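Local coordinates for hypothetical protein (Geobacillus stearothermophilus, PDB 1SFS) that is of unknown function but is possibly a bacterial lysozyme, with an Rv2525c-like, glycoside hydrolase-like domain, at residues A187-T192 with Y217-E222; W30-A35 with C224-N229; P199-A204 with W213-G218. All coordinates share one frame; numbering follows the deposited sequence. Where two conformers were deposited one is given.

In the fold
Strands 211-218 and 227-231 are neighbours in one sheet, and all three contacts draw on them. Contact 2 pairs strand 227-231 with strand 29-33, joining last to first, whereas contacts 1 and 3 lay two parts of the connection between strands 182-185 and 211-218 against strand 211-218 and share Tyr217. Contact centres lie about 9 Å (1 and 2), 10 Å (1 and 3) and 13 Å (2 and 3) apart. Probable hydrogen bonds tie them together: Tyr217 OH to Trp30 NE1 (2.9 Å), Gln216 NE2 to Asp33 OD2 (2.9 Å) and Pro188 O to Trp215 NE1 (2.8 Å). The acidic pair of contact 2 ends strand 29-33, consistent with the active-site end of the barrel in related glycoside hydrolases.

Contact 1: A187-T192 with Y217-E222; sequences APRPGT and YGRDAE
Arg189 and Arg219 lay their guanidinium groups face to face, with centres 3.5 Å apart and planes only 11° from parallel. Arg189 NH2 sits over the middle of the Arg219 group, while Arg219 CZ lies toward the rim of the Arg189 group. Two like charges are thus stacked, and bonds to oxygens probably help to offset the cost: Arg219 NH2 bonds to Tyr155 OH and its NE to Gln216 OE1, and Arg189 NH2 makes a weak bond to Ala186 O.

Backbone bonding is sparse. Gly191 N donates to Tyr217 O (2.9 Å, 165° at the hydrogen) in the carbonyl plane, and Pro190 CD rests 3.2 Å from the same Tyr217 O. One water accepts from Thr192 N (2.9 Å) and donates to Arg219 O, and a second links Thr192 OG1 with Asp220 O.

Close packing centres on Thr192. With OG1 set between its backbone N and carbonyl carbon (chi1 60°), CG2 reaches Gly218 C at 3.4 Å and OG1 approaches Ala221 CA at 3.4 Å. A side chain on Gly218 would run into Thr192 N and Gly191 C, so the close passage of the two backbones depends on the glycine.

Strand 211-218 ends in a classic beta bulge, in which Tyr217 and Gly218 together lie opposite Thr228; here the connection that follows strand 182-185 folds back over that bulged end.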
ATOM      1  N   ALA A 187       6.162  -1.725  -9.968  1.00 10.58           N
ATOM      2  CA  ALA A 187       7.051  -1.898 -11.116  1.00 11.62           C
ATOM      3  C   ALA A 187       8.027  -0.746 -11.189  1.00 10.68           C
ATOM      4  O   ALA A 187       7.672   0.373 -10.764  1.00 10.76           O
ATOM      5  CB  ALA A 187       6.214  -1.881 -12.414  1.00 14.12           C
ATOM      6  N   PRO A 188       9.188  -0.938 -11.780  1.00 11.96           N
ATOM      7  CA  PRO A 188       9.749  -2.251 -12.146  1.00 12.78           C
ATOM      8  C   PRO A 188      10.187  -2.984 -10.898  1.00 12.21           C
ATOM      9  O   PRO A 188      10.155  -2.443  -9.779  1.00 12.24           O
ATOM     10  CB  PRO A 188      10.950  -1.868 -13.044  1.00 15.16           C
ATOM     11  CG  PRO A 188      11.386  -0.576 -12.455  1.00 15.14           C
ATOM     12  CD  PRO A 188      10.140   0.164 -12.035  1.00 12.75           C
ATOM     13  N   ARG A 189      10.619  -4.217 -11.058  1.00 13.08           N
ATOM     14  CA  ARG A 189      10.923  -5.086  -9.946  1.00 13.36           C
ATOM     15  C   ARG A 189      12.287  -5.727 -10.118  1.00 13.48           C
ATOM     16  O   ARG A 189      12.426  -6.911 -10.496  1.00 15.08           O
ATOM     17  CB  ARG A 189       9.825  -6.158  -9.882  1.00 15.87           C
ATOM     18  CG  ARG A 189       9.795  -6.978  -8.635  1.00 16.82           C
ATOM     19  CD  ARG A 189       8.656  -8.022  -8.596  1.00 18.04           C
ATOM     20  NE  ARG A 189       7.412  -7.321  -8.730  1.00 16.44           N
ATOM     21  CZ  ARG A 189       6.342  -7.647  -9.415  1.00 18.27           C
ATOM     22  NH1 ARG A 189       6.256  -8.797 -10.067  1.00 27.66           N
ATOM     23  NH2 ARG A 189       5.334  -6.777  -9.400  1.00 18.50           N
ATOM     24  N   PRO A 190      13.362  -4.962  -9.933  1.00 13.03           N
ATOM     25  CA  PRO A 190      14.719  -5.503 -10.125  1.00 15.07           C
ATOM     26  C   PRO A 190      15.063  -6.593  -9.124  1.00 14.87           C
ATOM     27  O   PRO A 190      15.910  -7.413  -9.464  1.00 18.23           O
ATOM     28  CB  PRO A 190      15.607  -4.276  -9.932  1.00 15.70           C
ATOM     29  CG  PRO A 190      14.804  -3.315  -9.067  1.00 14.12           C
ATOM     30  CD  PRO A 190      13.396  -3.538  -9.596  1.00 12.71           C
ATOM     31  N   GLY A 191      14.424  -6.657  -7.970  1.00 13.90           N
ATOM     32  CA  GLY A 191      14.644  -7.728  -7.014  1.00 14.93           C
ATOM     33  C   GLY A 191      14.966  -7.215  -5.639  1.00 12.94           C
ATOM     34  O   GLY A 191      15.431  -6.076  -5.440  1.00 12.88           O
ATOM     35  N   THR A 192      14.729  -8.009  -4.630  1.00 12.77           N
ATOM     36  CA  THR A 192      14.986  -7.627  -3.265  1.00 12.54           C
ATOM     37  C   THR A 192      16.489  -7.389  -3.039  1.00 13.27           C
ATOM     38  O   THR A 192      17.329  -8.032  -3.646  1.00 14.87           O
ATOM     39  CB  THR A 192      14.442  -8.626  -2.242  1.00 12.61           C
ATOM     40  OG1 THR A 192      15.060  -9.898  -2.466  1.00 17.69           O
ATOM     41  CG2 THR A 192      12.934  -8.755  -2.326  1.00 14.34           C
ATOM     42  N   TYR A 217      10.198  -2.633  -5.022  1.00  9.15           N
ATOM     43  CA  TYR A 217      11.218  -2.952  -5.995  1.00  9.75           C
ATOM     44  C   TYR A 217      11.641  -4.410  -6.006  1.00  9.97           C
ATOM     45  O   TYR A 217      12.352  -4.841  -6.921  1.00 10.96           O
ATOM     46  CB  TYR A 217      12.429  -2.026  -5.820  1.00 10.03           C
ATOM     47  CG  TYR A 217      13.257  -2.287  -4.614  1.00  9.29           C
ATOM     48  CD1 TYR A 217      14.318  -3.160  -4.651  1.00  9.97           C
ATOM     49  CD2 TYR A 217      13.080  -1.615  -3.415  1.00  9.18           C
ATOM     50  CE1 TYR A 217      15.112  -3.397  -3.544  1.00 10.28           C
ATOM     51  CE2 TYR A 217      13.852  -1.833  -2.301  1.00  9.26           C
ATOM     52  CZ  TYR A 217      14.898  -2.731  -2.361  1.00  9.54           C
ATOM     53  OH  TYR A 217      15.668  -2.940  -1.253  1.00 11.06           O
ATOM     54  N   GLY A 218      11.191  -5.183  -5.013  1.00 10.12           N
ATOM     55  CA  GLY A 218      11.465  -6.587  -5.003  1.00 11.61           C
ATOM     56  C   GLY A 218      10.447  -7.350  -4.189  1.00 10.66           C
ATOM     57  O   GLY A 218       9.909  -6.818  -3.205  1.00 10.61           O
ATOM     58  N   ARG A 219      10.183  -8.594  -4.565  1.00 12.88           N
ATOM     59  CA  ARG A 219       9.297  -9.475  -3.828  1.00 13.38           C
ATOM     60  C   ARG A 219      10.075 -10.682  -3.334  1.00 13.76           C
ATOM     61  O   ARG A 219      10.998 -11.173  -4.018  1.00 16.44           O
ATOM     62  CB  ARG A 219       8.093  -9.935  -4.687  1.00 14.78           C
ATOM     63  CG  ARG A 219       7.122  -8.829  -4.991  1.00 15.52           C
ATOM     64  CD  ARG A 219       5.981  -9.377  -5.849  1.00 17.76           C
ATOM     65  NE  ARG A 219       4.985  -8.360  -6.088  1.00 19.28           N
ATOM     66  CZ  ARG A 219       3.966  -8.561  -6.939  1.00 26.33           C
ATOM     67  NH1 ARG A 219       3.751  -9.656  -7.652  1.00 41.53           N
ATOM     68  NH2 ARG A 219       3.118  -7.557  -7.055  1.00 44.17           N
ATOM     69  N   ASP A 220       9.682 -11.152  -2.158  0.59 15.25           N
ATOM     70  CA  ASP A 220      10.005 -12.420  -1.527  0.59 16.88           C
ATOM     71  C   ASP A 220      11.509 -12.607  -1.377  0.59 16.32           C
ATOM     72  O   ASP A 220      12.214 -13.392  -2.066  0.59 20.19           O
ATOM     73  CB  ASP A 220       9.396 -13.568  -2.330  0.59 21.20           C
ATOM     74  CG  ASP A 220       7.881 -13.589  -2.359  0.59 24.58           C
ATOM     75  OD1 ASP A 220       7.202 -13.055  -1.463  0.59 28.07           O
ATOM     76  OD2 ASP A 220       7.357 -14.152  -3.352  0.59 33.70           O
ATOM     77  N   ALA A 221      12.081 -11.852  -0.448  0.56 15.61           N
ATOM     78  CA  ALA A 221      13.500 -11.779  -0.170  0.56 15.46           C
ATOM     79  C   ALA A 221      14.167 -13.067   0.243  0.56 18.99           C
ATOM     80  O   ALA A 221      15.400 -13.120   0.198  0.56 23.23           O
ATOM     81  CB  ALA A 221      13.749 -10.753   0.934  0.56 15.27           C
ATOM     82  N   GLU A 222      13.449 -14.090   0.619  0.56 21.44           N
ATOM     83  CA  GLU A 222      13.983 -15.394   0.996  0.56 25.88           C
ATOM     84  C   GLU A 222      14.828 -15.409   2.262  0.56 25.79           C
ATOM     85  O   GLU A 222      14.629 -16.420   2.941  0.56 30.53           O
ATOM     86  CB  GLU A 222      14.832 -16.024  -0.103  0.56 27.82           C
ATOM     87  CG  GLU A 222      14.172 -16.064  -1.479  0.56 29.64           C
ATOM     88  CD  GLU A 222      15.263 -16.353  -2.508  0.56 33.23           C
ATOM     89  OE1 GLU A 222      16.152 -15.488  -2.619  0.56 39.67           O
ATOM     90  OE2 GLU A 222      15.141 -17.430  -3.097  0.56 38.83           O
TER
HETATM   91  O   HOH W   1      13.787 -10.635  -5.421  1.00 23.60           O
HETATM   92  O   HOH W   2      13.924 -12.214  -3.714  0.50 28.72           O

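Contact 2: W30-A35 with C224-N229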
ATOM      1  N   TRP A  30      13.660   3.376   3.133  1.00  9.96           N
ATOM      2  CA  TRP A  30      13.536   1.937   2.886  1.00  9.08           C
ATOM      3  C   TRP A  30      12.577   1.297   3.849  1.00  8.83           C
ATOM      4  O   TRP A  30      12.548   1.645   5.045  1.00  9.66           O
ATOM      5  CB  TRP A  30      14.930   1.312   3.008  1.00 10.49           C
ATOM      6  CG  TRP A  30      15.028  -0.147   2.627  1.00  9.68           C
ATOM      7  CD1 TRP A  30      15.214  -0.677   1.380  1.00 10.62           C
ATOM      8  CD2 TRP A  30      14.976  -1.242   3.528  1.00  9.64           C
ATOM      9  NE1 TRP A  30      15.264  -2.030   1.446  1.00 10.25           N
ATOM     10  CE2 TRP A  30      15.129  -2.418   2.743  1.00  9.90           C
ATOM     11  CE3 TRP A  30      14.820  -1.340   4.923  1.00 10.12           C
ATOM     12  CZ2 TRP A  30      15.125  -3.657   3.336  1.00 10.47           C
ATOM     13  CZ3 TRP A  30      14.817  -2.593   5.499  1.00 10.48           C
ATOM     14  CH2 TRP A  30      14.975  -3.718   4.708  1.00 11.50           C
ATOM     15  N   GLY A  31      11.824   0.336   3.346  1.00  7.84           N
ATOM     16  CA  GLY A  31      10.911  -0.432   4.176  1.00  8.09           C
ATOM     17  C   GLY A  31      10.557  -1.745   3.539  1.00  7.48           C
ATOM     18  O   GLY A  31      11.155  -2.143   2.551  1.00  8.48           O
ATOM     19  N   VAL A  32       9.605  -2.434   4.183  1.00  7.46           N
ATOM     20  CA  VAL A  32       9.255  -3.776   3.762  1.00  7.37           C
ATOM     21  C   VAL A  32       7.739  -3.944   3.811  1.00  6.87           C
ATOM     22  O   VAL A  32       7.026  -3.030   4.225  1.00  7.55           O
ATOM     23  CB  VAL A  32       9.942  -4.864   4.658  1.00  7.79           C
ATOM     24  CG1 VAL A  32      11.457  -4.746   4.529  1.00  9.08           C
ATOM     25  CG2 VAL A  32       9.478  -4.786   6.094  1.00  9.17           C
ATOM     26  N   ASP A  33       7.239  -5.082   3.385  1.00  7.08           N
ATOM     27  CA  ASP A  33       5.851  -5.449   3.607  1.00  7.04           C
ATOM     28  C   ASP A  33       5.809  -6.983   3.769  1.00  7.40           C
ATOM     29  O   ASP A  33       6.704  -7.690   3.292  1.00  8.46           O
ATOM     30  CB  ASP A  33       4.921  -4.950   2.487  1.00  7.64           C
ATOM     31  CG  ASP A  33       5.210  -5.536   1.152  1.00  8.62           C
ATOM     32  OD1 ASP A  33       4.773  -6.717   0.942  1.00 10.49           O
ATOM     33  OD2 ASP A  33       5.861  -4.879   0.315  1.00  9.63           O
ATOM     34  N   SER A  34       4.758  -7.466   4.418  1.00  7.29           N
ATOM     35  CA  SER A  34       4.599  -8.898   4.584  1.00  7.87           C
ATOM     36  C   SER A  34       3.141  -9.284   4.726  1.00  7.44           C
ATOM     37  O   SER A  34       2.338  -8.600   5.348  1.00  7.95           O
ATOM     38  CB  SER A  34       5.380  -9.390   5.797  1.00  8.71           C
ATOM     39  OG  SER A  34       4.945  -8.830   7.017  1.00  8.75           O
ATOM     40  N   ALA A  35       2.839 -10.474   4.201  1.00  8.48           N
ATOM     41  CA  ALA A  35       1.552 -11.097   4.401  1.00  8.84           C
ATOM     42  C   ALA A  35       1.308 -11.481   5.859  1.00  8.65           C
ATOM     43  O   ALA A  35       0.207 -11.419   6.354  1.00 10.73           O
ATOM     44  CB  ALA A  35       1.446 -12.322   3.531  1.00 12.11           C
ATOM     45  N   CYS A 224      14.222 -13.503   4.711  1.00 21.05           N
ATOM     46  CA  CYS A 224      13.100 -13.182   5.539  1.00 19.62           C
ATOM     47  C   CYS A 224      11.872 -13.103   4.601  1.00 14.91           C
ATOM     48  O   CYS A 224      12.066 -12.657   3.465  1.00 16.67           O
ATOM     49  CB  CYS A 224      13.142 -11.852   6.343  1.00 21.11           C
ATOM     50  SG  CYS A 224      14.659 -11.562   7.276  1.00 21.47           S
ATOM     51  N   PRO A 225      10.712 -13.527   5.041  1.00 14.62           N
ATOM     52  CA  PRO A 225       9.543 -13.605   4.160  1.00 14.33           C
ATOM     53  C   PRO A 225       8.833 -12.269   4.024  1.00 13.43           C
ATOM     54  O   PRO A 225       7.710 -12.011   4.462  1.00 14.19           O
ATOM     55  CB  PRO A 225       8.658 -14.649   4.851  1.00 15.80           C
ATOM     56  CG  PRO A 225       8.973 -14.456   6.308  1.00 17.89           C
ATOM     57  CD  PRO A 225      10.454 -14.151   6.336  1.00 17.28           C
ATOM     58  N   VAL A 226       9.540 -11.338   3.357  1.00 11.34           N
ATOM     59  CA  VAL A 226       9.079  -9.989   3.140  1.00 10.08           C
ATOM     60  C   VAL A 226       9.393  -9.531   1.721  1.00  9.80           C
ATOM     61  O   VAL A 226      10.258 -10.100   1.024  1.00 11.93           O
ATOM     62  CB  VAL A 226       9.734  -9.002   4.127  1.00  9.70           C
ATOM     63  CG1 VAL A 226       9.527  -9.431   5.563  1.00 12.21           C
ATOM     64  CG2 VAL A 226      11.238  -8.788   3.874  1.00 11.07           C
ATOM     65  N   ASP A 227       8.701  -8.507   1.294  1.00  9.16           N
ATOM     66  CA  ASP A 227       9.024  -7.741   0.094  1.00  9.62           C
ATOM     67  C   ASP A 227       9.745  -6.474   0.506  1.00  8.73           C
ATOM     68  O   ASP A 227       9.619  -6.010   1.634  1.00  9.23           O
ATOM     69  CB  ASP A 227       7.779  -7.356  -0.666  1.00 10.15           C
ATOM     70  CG  ASP A 227       6.898  -8.560  -0.892  1.00 11.81           C
ATOM     71  OD1 ASP A 227       5.661  -8.479  -0.598  1.00 13.87           O
ATOM     72  OD2 ASP A 227       7.330  -9.615  -1.372  1.00 14.70           O
ATOM     73  N   THR A 228      10.497  -5.857  -0.429  1.00  9.00           N
ATOM     74  CA  THR A 228      11.267  -4.675  -0.153  1.00  8.20           C
ATOM     75  C   THR A 228      10.773  -3.478  -0.958  1.00  7.86           C
ATOM     76  O   THR A 228      10.446  -3.564  -2.131  1.00  9.03           O
ATOM     77  CB  THR A 228      12.777  -4.888  -0.387  1.00  9.49           C
ATOM     78  OG1 THR A 228      13.012  -5.317  -1.734  1.00 10.54           O
ATOM     79  CG2 THR A 228      13.331  -5.957   0.559  1.00 11.16           C
ATOM     80  N   ASN A 229      10.757  -2.326  -0.256  1.00  7.76           N
ATOM     81  CA  ASN A 229      10.168  -1.092  -0.787  1.00  7.52           C
ATOM     82  C   ASN A 229      11.088   0.082  -0.535  1.00  7.71           C
ATOM     83  O   ASN A 229      11.888   0.100   0.411  1.00  8.43           O
ATOM     84  CB  ASN A 229       8.848  -0.791  -0.093  1.00  7.48           C
ATOM     85  CG  ASN A 229       7.827  -1.870  -0.306  1.00  7.77           C
ATOM     86  OD1 ASN A 229       7.212  -1.964  -1.340  1.00  8.31           O
ATOM     87  ND2 ASN A 229       7.619  -2.691   0.725  1.00 12.15           N
TER
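Gly31 and Asn229 bond each other in both directions through their backbones, Gly31 N to Asn229 O (2.9 Å) and Asn229 N to Gly31 O (2.8 Å). Asp33 and Asp227 do the same two residues further along, with Asp227 N to Asp33 O at 2.9 Å and Asp33 N to Asp227 O somewhat longer at 3.1 Å. Between these antiparallel hydrogen-bonded pairs lies the non-hydrogen-bonded pair Val32 and Thr228, where Val32 CA closes on Asp227 O.

On the face carrying Asp33, Asp227 and Asn229 the contact is polar. Asn229 ND2 gives a nearly straight bond (170°) to Asp33 OD2, 2.8 Å away; it arrives on the anti side of the carboxylate, and the oxygen lies almost in the plane of the amide. Gln216 NE2 also donates to this oxygen, so two amides grip it, and Asn229 OD1 is in turn fixed by Trp184 NE1. Asp33 CG stands between its backbone N and carbonyl carbon (chi1 63°), which swings OD1 to within 2.5 Å of Asp227 OD1, with the carboxylate planes 51° apart. Asp227 OD2 accepts from Asp220 N. With alanine in place of Asp33, the ND2 of Asn229 and the NE2 of Gln216 would probably lose their common acceptor, and Asp227 OD1 its close neighbour.

The other face is apolar: Val32 CG1 meets Val226 CG2 at 4.1 Å, and Trp30 CZ2 meets Thr228 CG2 at 4.0 Å. Val226 continues onto Val46 of helix 40-49, while Trp30 NE1 finds Tyr217 OH.

The chemistry thus differs by face. Hydrophobic groups back the seam between first and last strands, while on its other side two amides hold the carboxylate of Asp33 and the backbone N-H of Asp220 holds that of Asp227, setting the two acids close together.

Contact 3: P199-A204 with W213-G218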
ATOM      1  N   PRO A 199      18.315   0.161  -4.824  1.00 13.54           N
ATOM      2  CA  PRO A 199      18.543   1.008  -5.980  1.00 13.63           C
ATOM      3  C   PRO A 199      18.060   2.418  -5.750  1.00 12.47           C
ATOM      4  O   PRO A 199      17.307   2.700  -4.818  1.00 13.07           O
ATOM      5  CB  PRO A 199      17.665   0.329  -7.022  1.00 16.56           C
ATOM      6  CG  PRO A 199      16.564  -0.330  -6.252  1.00 16.42           C
ATOM      7  CD  PRO A 199      17.221  -0.798  -4.997  1.00 14.11           C
ATOM      8  N   ARG A 200      18.461   3.314  -6.629  0.61 12.36           N
ATOM      9  CA  ARG A 200      17.894   4.635  -6.684  0.61 11.32           C
ATOM     10  C   ARG A 200      16.377   4.556  -6.835  0.61 10.99           C
ATOM     11  O   ARG A 200      15.830   3.706  -7.553  0.61 11.39           O
ATOM     12  CB  ARG A 200      18.467   5.390  -7.913  0.61 12.02           C
ATOM     13  CG  ARG A 200      18.029   6.854  -7.976  0.61 13.18           C
ATOM     14  CD  ARG A 200      18.708   7.587  -9.154  0.61 15.12           C
ATOM     15  NE  ARG A 200      18.502   6.810 -10.375  0.61 16.16           N
ATOM     16  CZ  ARG A 200      17.446   6.972 -11.176  0.61 14.75           C
ATOM     17  NH1 ARG A 200      17.346   6.201 -12.234  0.61 17.45           N
ATOM     18  NH2 ARG A 200      16.489   7.861 -10.979  0.61 13.74           N
ATOM     19  N   TYR A 201      15.683   5.470  -6.172  1.00 10.76           N
ATOM     20  CA  TYR A 201      14.226   5.509  -6.287  1.00 10.32           C
ATOM     21  C   TYR A 201      13.790   5.833  -7.707  1.00 11.20           C
ATOM     22  O   TYR A 201      14.048   6.921  -8.194  1.00 13.46           O
ATOM     23  CB  TYR A 201      13.695   6.532  -5.289  1.00 11.45           C
ATOM     24  CG  TYR A 201      12.184   6.591  -5.177  1.00 10.13           C
ATOM     25  CD1 TYR A 201      11.507   5.631  -4.431  1.00  9.37           C
ATOM     26  CD2 TYR A 201      11.411   7.570  -5.793  1.00 11.36           C
ATOM     27  CE1 TYR A 201      10.146   5.625  -4.279  1.00  9.82           C
ATOM     28  CE2 TYR A 201      10.035   7.582  -5.636  1.00 11.41           C
ATOM     29  CZ  TYR A 201       9.403   6.607  -4.897  1.00  9.46           C
ATOM     30  OH  TYR A 201       8.056   6.561  -4.714  1.00 11.79           O
ATOM     31  N   GLN A 202      13.102   4.903  -8.351  0.64 10.64           N
ATOM     32  CA  GLN A 202      12.698   5.031  -9.752  0.64 13.11           C
ATOM     33  C   GLN A 202      11.458   4.197 -10.074  0.64 10.78           C
ATOM     34  O   GLN A 202      11.471   3.373 -11.021  0.64 11.67           O
ATOM     35  CB  GLN A 202      13.869   4.700 -10.706  0.64 16.30           C
ATOM     36  CG  GLN A 202      14.512   3.393 -10.418  0.64 19.32           C
ATOM     37  CD  GLN A 202      15.882   3.092 -10.952  0.64 22.53           C
ATOM     38  OE1 GLN A 202      16.626   2.641 -10.088  0.64 18.92           O
ATOM     39  NE2 GLN A 202      16.179   3.262 -12.228  0.64 23.24           N
ATOM     40  N   PRO A 203      10.356   4.360  -9.353  1.00  9.94           N
ATOM     41  CA  PRO A 203       9.161   3.566  -9.718  1.00  9.99           C
ATOM     42  C   PRO A 203       8.620   3.950 -11.083  1.00 10.52           C
ATOM     43  O   PRO A 203       8.707   5.122 -11.503  1.00 12.56           O
ATOM     44  CB  PRO A 203       8.154   3.984  -8.667  1.00  9.77           C
ATOM     45  CG  PRO A 203       8.559   5.314  -8.217  1.00 11.43           C
ATOM     46  CD  PRO A 203      10.077   5.271  -8.265  1.00 10.89           C
ATOM     47  N   ALA A 204       7.995   2.965 -11.720  1.00 10.75           N
ATOM     48  CA  ALA A 204       7.117   3.257 -12.891  1.00 12.12           C
ATOM     49  C   ALA A 204       5.897   4.040 -12.404  1.00  9.76           C
ATOM     50  O   ALA A 204       5.364   3.796 -11.335  1.00 11.15           O
ATOM     51  CB  ALA A 204       6.667   1.968 -13.519  1.00 15.56           C
ATOM     52  N   TRP A 213       4.605   7.643  -4.431  1.00  7.62           N
ATOM     53  CA  TRP A 213       5.394   7.818  -3.235  1.00  8.07           C
ATOM     54  C   TRP A 213       5.906   6.550  -2.619  1.00  7.61           C
ATOM     55  O   TRP A 213       6.617   6.608  -1.627  1.00  8.94           O
ATOM     56  CB  TRP A 213       4.628   8.618  -2.173  1.00  8.93           C
ATOM     57  CG  TRP A 213       4.379  10.051  -2.539  1.00  9.94           C
ATOM     58  CD1 TRP A 213       4.789  10.738  -3.632  1.00 11.32           C
ATOM     59  CD2 TRP A 213       3.605  10.947  -1.712  1.00 12.77           C
ATOM     60  NE1 TRP A 213       4.319  12.057  -3.530  1.00 14.77           N
ATOM     61  CE2 TRP A 213       3.594  12.189  -2.379  1.00 15.15           C
ATOM     62  CE3 TRP A 213       2.939  10.782  -0.489  1.00 14.49           C
ATOM     63  CZ2 TRP A 213       2.924  13.281  -1.849  1.00 18.62           C
ATOM     64  CZ3 TRP A 213       2.271  11.880   0.042  1.00 17.47           C
ATOM     65  CH2 TRP A 213       2.299  13.054  -0.654  1.00 20.38           C
ATOM     66  N   VAL A 214       5.551   5.397  -3.143  1.00  7.33           N
ATOM     67  CA  VAL A 214       6.052   4.114  -2.675  1.00  7.72           C
ATOM     68  C   VAL A 214       6.388   3.269  -3.881  1.00  6.91           C
ATOM     69  O   VAL A 214       5.684   3.337  -4.891  1.00  7.71           O
ATOM     70  CB  VAL A 214       5.076   3.358  -1.743  1.00  8.43           C
ATOM     71  CG1 VAL A 214       5.850   2.482  -0.770  1.00  9.82           C
ATOM     72  CG2 VAL A 214       4.106   4.290  -1.031  1.00 11.58           C
ATOM     73  N   TRP A 215       7.402   2.415  -3.772  1.00  7.46           N
ATOM     74  CA  TRP A 215       7.852   1.566  -4.846  1.00  7.50           C
ATOM     75  C   TRP A 215       8.219   0.194  -4.267  1.00  7.72           C
ATOM     76  O   TRP A 215       9.183   0.107  -3.475  1.00  8.27           O
ATOM     77  CB  TRP A 215       9.078   2.181  -5.520  1.00  8.25           C
ATOM     78  CG  TRP A 215       9.648   1.360  -6.618  1.00  8.29           C
ATOM     79  CD1 TRP A 215       9.031   0.495  -7.458  1.00  8.59           C
ATOM     80  CD2 TRP A 215      11.027   1.324  -7.014  1.00  8.48           C
ATOM     81  NE1 TRP A 215       9.916  -0.059  -8.327  1.00  9.38           N
ATOM     82  CE2 TRP A 215      11.161   0.430  -8.067  1.00  8.86           C
ATOM     83  CE3 TRP A 215      12.170   1.971  -6.528  1.00  9.27           C
ATOM     84  CZ2 TRP A 215      12.391   0.161  -8.672  1.00 10.36           C
ATOM     85  CZ3 TRP A 215      13.397   1.709  -7.116  1.00 11.35           C
ATOM     86  CH2 TRP A 215      13.488   0.816  -8.171  1.00 10.98           C
ATOM     87  N   GLN A 216       7.530  -0.848  -4.654  1.00  7.85           N
ATOM     88  CA  GLN A 216       7.903  -2.226  -4.304  1.00  8.30           C
ATOM     89  C   GLN A 216       8.918  -2.675  -5.365  1.00  8.57           C
ATOM     90  O   GLN A 216       8.530  -3.030  -6.475  1.00 11.23           O
ATOM     91  CB  GLN A 216       6.709  -3.123  -4.226  1.00  8.40           C
ATOM     92  CG  GLN A 216       7.036  -4.460  -3.567  1.00  9.63           C
ATOM     93  CD  GLN A 216       5.826  -5.334  -3.598  1.00 11.86           C
ATOM     94  OE1 GLN A 216       5.398  -5.706  -4.707  1.00 13.63           O
ATOM     95  NE2 GLN A 216       5.262  -5.624  -2.444  1.00 15.91           N
ATOM     96  N   TYR A 217      10.198  -2.633  -5.022  1.00  9.15           N
ATOM     97  CA  TYR A 217      11.218  -2.952  -5.995  1.00  9.75           C
ATOM     98  C   TYR A 217      11.641  -4.410  -6.006  1.00  9.97           C
ATOM     99  O   TYR A 217      12.352  -4.841  -6.921  1.00 10.96           O
ATOM    100  CB  TYR A 217      12.429  -2.026  -5.820  1.00 10.03           C
ATOM    101  CG  TYR A 217      13.257  -2.287  -4.614  1.00  9.29           C
ATOM    102  CD1 TYR A 217      14.318  -3.160  -4.651  1.00  9.97           C
ATOM    103  CD2 TYR A 217      13.080  -1.615  -3.415  1.00  9.18           C
ATOM    104  CE1 TYR A 217      15.112  -3.397  -3.544  1.00 10.28           C
ATOM    105  CE2 TYR A 217      13.852  -1.833  -2.301  1.00  9.26           C
ATOM    106  CZ  TYR A 217      14.898  -2.731  -2.361  1.00  9.54           C
ATOM    107  OH  TYR A 217      15.668  -2.940  -1.253  1.00 11.06           O
ATOM    108  N   GLY A 218      11.191  -5.183  -5.013  1.00 10.12           N
ATOM    109  CA  GLY A 218      11.465  -6.587  -5.003  1.00 11.61           C
ATOM    110  C   GLY A 218      10.447  -7.350  -4.189  1.00 10.66           C
ATOM    111  O   GLY A 218       9.909  -6.818  -3.205  1.00 10.61           O
TER
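Pro203 sets its CA over the face of the Trp215 indole, 3.8 Å from the centroid of the five-membered ring and only 7° off its normal, a CH-pi contact, while Pro203 CB touches Trp215 CG at 3.6 Å. The indole behaves as a broad flat tongue. CG lies anti to the backbone N (chi1 178°), carrying the ring away from strand 211-218 and against the 199-204 chain. The Gln202-Pro203 peptide passes over one face, and Tyr217 CB rests on the opposite one, so the ring is sandwiched.

Its far end is hemmed in by smaller bumps. Arg200 O comes to 3.2 Å from Trp215 CZ3, Gln202 CG lies beside Trp215 CH2 at 3.6 Å, and Pro199 CG approaches the same CH2 obliquely. Pro199 fills the next hollow as well: its CD sits over the Tyr217 ring, 3.9 Å from the centroid and 21° off the normal.

Tyr201 runs antiparallel alongside Trp215. Its CE1 lies 3.8 Å from Trp215 CB, and Pro203 CD covers one face of its ring. The phenol end reaches in beside the Trp213-Val214 peptide, where OH bonds to Val212 O.

No hydrogen bond joins the two segments. Cohesion rests on proline-aromatic and apolar contact, whereas the polar ends are met elsewhere, Trp215 NE1 by Pro188 O and Tyr217 OH by Thr193 OG1, so the fit depends on complementary shape.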